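Local coordinates for protein polyketide synthase PksJ (Bacillus subtilis subsp. subtilis, PDB 4J1Q) that probably uses NADPH to reduce alpha- and beta-keto groups stereoselectively on intermediates of the bacillaene polyketide assembly line, at residues G292-R297 / G389-G394. Numbering follows the deposited sequence.
Sequences GSSKDR and GGMQVG. With NDP (NADPH dihydro-nicotinamide-adenine-dinucleotide phosphate), chain B.
Two loops that follow strands 286-289 and 377-383 of the Rossmann fold meet over the bound NADPH, and Met391 reaching to the backbone of Ser293 makes the central touch between them. The methionine chain runs straight through CG to SD (chi2 180°) and then bends, bringing Met391 CE, its terminal methyl, to 3.3 Å from Ser293 CA. Met391 CE also lies 3.5 Å from NDP O3, the oxygen bridging the two phosphates, so one side chain spans the cofactor and the opposing loop. Met391 is poorly ordered, so its exact pose, and the close approach to Ser293 with it, should be read with caution. Ser294 OG rests in van der Waals contact alongside Met391 SD, at 3.9 Å, and Tyr351 of helix 349-370 borders both side chains.

Further out, Gln392 extends to Asp296 from the opposite direction. Gln392 NE2 gives Asp296 OD2 a weak, strongly bent hydrogen bond (2.9 Å, 123° at the hydrogen), the carboxylate and amide planes being turned 54° apart. Both loops also meet the cofactor through their backbones: Gly292 N gives a long, weak hydrogen bond to NDP O4B of the adenosine ribose, and Gly390 O receives a weak bond from the carboxamide nitrogen NDP N7N, 3.2 Å away. Loops after the strands of the sheet that border the dinucleotide are characteristic of the NADPH pocket in Rossmann-fold ketoreductases.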
ATOM      1  N   GLY A 292       8.776  -5.761   5.270  1.00 38.76           N
ATOM      2  CA  GLY A 292       9.081  -4.501   4.623  1.00 38.03           C
ATOM      3  C   GLY A 292       9.849  -3.569   5.506  1.00 41.02           C
ATOM      4  O   GLY A 292       9.995  -3.806   6.698  1.00 60.41           O
ATOM      5  N   SER A 293      10.235  -2.445   4.943  1.00 42.64           N
ATOM      6  CA  SER A 293      11.189  -1.560   5.554  1.00 47.35           C
ATOM      7  C   SER A 293      11.149  -0.295   4.713  1.00 41.12           C
ATOM      8  O   SER A 293      10.735  -0.343   3.577  1.00 38.25           O
ATOM      9  CB  SER A 293      12.593  -2.189   5.532  1.00 52.38           C
ATOM     10  OG  SER A 293      12.999  -2.547   4.209  1.00 53.27           O
ATOM     11  N   SER A 294      11.425   0.849   5.321  1.00 40.02           N
ATOM     12  CA  SER A 294      11.567   2.079   4.576  1.00 39.79           C
ATOM     13  C   SER A 294      13.014   2.522   4.609  1.00 41.53           C
ATOM     14  O   SER A 294      13.712   2.313   5.613  1.00 40.60           O
ATOM     15  CB  SER A 294      10.712   3.150   5.207  1.00 41.96           C
ATOM     16  OG  SER A 294      11.213   3.480   6.500  1.00 58.68           O
ATOM     17  N   LYS A 295      13.477   3.112   3.510  1.00 39.43           N
ATOM     18  CA  LYS A 295      14.806   3.690   3.483  1.00 44.04           C
ATOM     19  C   LYS A 295      14.751   5.118   2.992  1.00 44.92           C
ATOM     20  O   LYS A 295      14.658   5.367   1.793  1.00 43.77           O
ATOM     21  CB  LYS A 295      15.725   2.853   2.600  1.00 50.97           C
ATOM     22  CG  LYS A 295      15.903   1.435   3.132  1.00 59.25           C
ATOM     23  CD  LYS A 295      16.828   0.592   2.284  1.00 66.98           C
ATOM     24  CE  LYS A 295      16.928  -0.811   2.888  1.00 84.33           C
ATOM     25  NZ  LYS A 295      17.353  -0.801   4.326  1.00 82.23           N
ATOM     26  N   ASP A 296      14.778   6.069   3.903  1.00 43.87           N
ATOM     27  CA  ASP A 296      14.512   7.444   3.514  1.00 46.10           C
ATOM     28  C   ASP A 296      15.601   8.086   2.667  1.00 44.93           C
ATOM     29  O   ASP A 296      16.777   8.060   3.018  1.00 45.19           O
ATOM     30  CB  ASP A 296      14.205   8.275   4.728  1.00 51.14           C
ATOM     31  CG  ASP A 296      12.983   7.769   5.449  1.00 61.39           C
ATOM     32  OD1 ASP A 296      12.256   6.954   4.839  1.00 63.79           O
ATOM     33  OD2 ASP A 296      12.778   8.119   6.631  1.00 73.34           O
ATOM     34  N   ARG A 297      15.208   8.499   1.469  1.00 41.83           N
ATOM     35  CA  ARG A 297      16.021   9.347   0.625  1.00 40.63           C
ATOM     36  C   ARG A 297      15.150  10.037  -0.409  1.00 38.45           C
ATOM     37  O   ARG A 297      14.204   9.440  -0.894  1.00 36.53           O
ATOM     38  CB  ARG A 297      17.076   8.528  -0.089  1.00 41.88           C
ATOM     39  CG  ARG A 297      18.444   8.711   0.531  1.00 51.07           C
ATOM     40  CD  ARG A 297      19.505   8.291  -0.453  1.00 61.73           C
ATOM     41  NE  ARG A 297      19.955   6.921  -0.226  1.00 64.61           N
ATOM     42  CZ  ARG A 297      21.010   6.390  -0.835  1.00 85.91           C
ATOM     43  NH1 ARG A 297      21.355   5.129  -0.598  1.00 90.18           N
ATOM     44  NH2 ARG A 297      21.728   7.126  -1.686  1.00 83.26           N
ATOM     45  N   GLY A 389       6.501   1.056  17.661  1.00 84.20           N
ATOM     46  CA  GLY A 389       7.130   0.376  16.553  1.00 92.35           C
ATOM     47  C   GLY A 389       8.580   0.817  16.471  1.00102.59           C
ATOM     48  O   GLY A 389       8.896   1.980  16.717  1.00 97.49           O
ATOM     49  N   GLY A 390       9.469  -0.150  16.265  1.00109.67           N
ATOM     50  CA  GLY A 390      10.767   0.110  15.667  1.00121.41           C
ATOM     51  C   GLY A 390      10.583   0.631  14.262  1.00135.99           C
ATOM     52  O   GLY A 390       9.530   1.178  13.928  1.00150.17           O
ATOM     53  N   MET A 391      11.597   0.454  13.427  1.00141.32           N
ATOM     54  CA  MET A 391      11.781   1.360  12.308  1.00148.38           C
ATOM     55  C   MET A 391      11.995   2.752  12.898  1.00160.31           C
ATOM     56  O   MET A 391      12.853   2.940  13.764  1.00179.75           O
ATOM     57  CB  MET A 391      10.535   1.356  11.414  1.00143.88           C
ATOM     58  CG  MET A 391      10.810   1.133   9.936  1.00142.20           C
ATOM     59  SD  MET A 391       9.288   1.135   8.963  1.00140.34           S
ATOM     60  CE  MET A 391       9.388  -0.449   8.140  1.00108.82           C
ATOM     61  N   GLN A 392      11.137   3.695  12.524  1.00154.24           N
ATOM     62  CA  GLN A 392      11.292   5.088  12.958  1.00141.00           C
ATOM     63  C   GLN A 392      10.807   5.325  14.390  1.00143.00           C
ATOM     64  O   GLN A 392       9.918   4.629  14.875  1.00131.26           O
ATOM     65  CB  GLN A 392      10.581   6.038  11.988  1.00127.82           C
ATOM     66  CG  GLN A 392      11.222   6.110  10.610  1.00119.64           C
ATOM     67  CD  GLN A 392      10.250   6.547   9.530  1.00116.63           C
ATOM     68  OE1 GLN A 392       9.039   6.380   9.666  1.00118.90           O
ATOM     69  NE2 GLN A 392      10.780   7.108   8.444  1.00112.48           N
ATOM     70  N   VAL A 393      11.440   6.277  15.074  1.00147.59           N
ATOM     71  CA  VAL A 393      10.911   6.849  16.320  1.00149.84           C
ATOM     72  C   VAL A 393      10.885   8.385  16.222  1.00153.42           C
ATOM     73  O   VAL A 393      11.853   8.996  15.771  1.00149.51           O
ATOM     74  CB  VAL A 393      11.742   6.411  17.552  1.00134.33           C
ATOM     75  CG1 VAL A 393      10.910   6.520  18.821  1.00128.72           C
ATOM     76  CG2 VAL A 393      12.260   4.989  17.381  1.00118.31           C
ATOM     77  N   GLY A 394       9.778   8.999  16.644  1.00157.82           N
ATOM     78  CA  GLY A 394       9.416  10.365  16.228  1.00164.25           C
ATOM     79  C   GLY A 394      10.369  11.466  16.666  1.00174.52           C
ATOM     80  O   GLY A 394      10.702  12.365  15.879  1.00187.59           O
TER
HETATM   81  PA  NDP B 501      10.368  -3.412  11.227  1.00 42.82           P
HETATM   82  O1A NDP B 501      11.441  -3.015  10.206  1.00 51.22           O
HETATM   83  O2A NDP B 501      10.626  -3.531  12.697  1.00 35.80           O
HETATM   84  O5B NDP B 501       9.655  -4.746  10.716  1.00 31.83           O
HETATM   85  C5B NDP B 501       9.790  -5.177   9.360  1.00 31.17           C
HETATM   86  C4B NDP B 501      10.247  -6.625   9.434  1.00 24.24           C
HETATM   87  O4B NDP B 501      10.186  -7.184   8.120  1.00 28.89           O
HETATM   88  C3B NDP B 501      11.714  -6.692   9.831  1.00 25.25           C
HETATM   89  O3B NDP B 501      11.718  -7.521  11.027  1.00 35.86           O
HETATM   90  C2B NDP B 501      12.417  -7.397   8.673  1.00 22.89           C
HETATM   91  O2B NDP B 501      13.277  -8.466   9.171  1.00 29.46           O
HETATM   92  C1B NDP B 501      11.287  -8.062   7.909  1.00 19.91           C
HETATM   93  N9A NDP B 501      11.648  -8.070   6.460  1.00 20.36           N
HETATM   94  C8A NDP B 501      12.173  -7.025   5.727  1.00 13.95           C
HETATM   95  N7A NDP B 501      12.346  -7.470   4.422  1.00 16.99           N
HETATM   96  C5A NDP B 501      11.861  -8.787   4.343  1.00 14.77           C
HETATM   97  C6A NDP B 501      11.777  -9.729   3.321  1.00 19.31           C
HETATM   98  N6A NDP B 501      12.242  -9.480   2.054  1.00 17.86           N
HETATM   99  N1A NDP B 501      11.246 -10.957   3.586  1.00 24.24           N
HETATM  100  C2A NDP B 501      10.835 -11.278   4.838  1.00 18.82           C
HETATM  101  N3A NDP B 501      10.949 -10.391   5.849  1.00 26.12           N
HETATM  102  C4A NDP B 501      11.421  -9.125   5.624  1.00 17.05           C
HETATM  103  O3  NDP B 501       9.132  -2.400  10.999  1.00 37.32           O
HETATM  104  PN  NDP B 501       7.778  -2.547  11.839  1.00 41.65           P
HETATM  105  O1N NDP B 501       7.688  -1.216  12.581  1.00 37.32           O
HETATM  106  O2N NDP B 501       7.677  -3.912  12.495  1.00 43.77           O
HETATM  107  O5D NDP B 501       6.676  -2.512  10.659  1.00 39.28           O
HETATM  108  C5D NDP B 501       5.800  -3.610  10.369  1.00 35.06           C
HETATM  109  C4D NDP B 501       5.051  -3.281   9.058  1.00 40.63           C
HETATM  110  O4D NDP B 501       4.106  -2.219   9.312  1.00 36.72           O
HETATM  111  C3D NDP B 501       6.015  -2.749   7.988  1.00 27.77           C
HETATM  112  O3D NDP B 501       5.693  -3.304   6.691  1.00 30.05           O
HETATM  113  C2D NDP B 501       5.805  -1.266   8.024  1.00 32.03           C
HETATM  114  O2D NDP B 501       6.003  -0.736   6.710  1.00 30.21           O
HETATM  115  C1D NDP B 501       4.362  -1.082   8.516  1.00 36.34           C
HETATM  116  N1N NDP B 501       4.214   0.151   9.300  1.00 40.01           N
HETATM  117  C2N NDP B 501       4.850   0.320  10.494  1.00 43.51           C
HETATM  118  C3N NDP B 501       4.750   1.532  11.217  1.00 35.44           C
HETATM  119  C7N NDP B 501       5.461   1.687  12.563  1.00 55.92           C
HETATM  120  O7N NDP B 501       5.104   2.605  13.314  1.00 48.88           O
HETATM  121  N7N NDP B 501       6.517   0.901  12.883  1.00 38.74           N
HETATM  122  C4N NDP B 501       4.026   2.621  10.665  1.00 34.57           C
HETATM  123  C5N NDP B 501       3.406   2.427   9.415  1.00 38.42           C
HETATM  124  C6N NDP B 501       3.532   1.179   8.756  1.00 40.20           C
HETATM  125  P2B NDP B 501      14.580  -8.964   8.345  1.00 28.03           P
HETATM  126  O1X NDP B 501      15.317  -7.638   8.052  1.00 30.05           O
HETATM  127  O2X NDP B 501      15.173  -9.924   9.369  1.00 30.16           O
HETATM  128  O3X NDP B 501      14.069  -9.640   7.089  1.00 26.66           O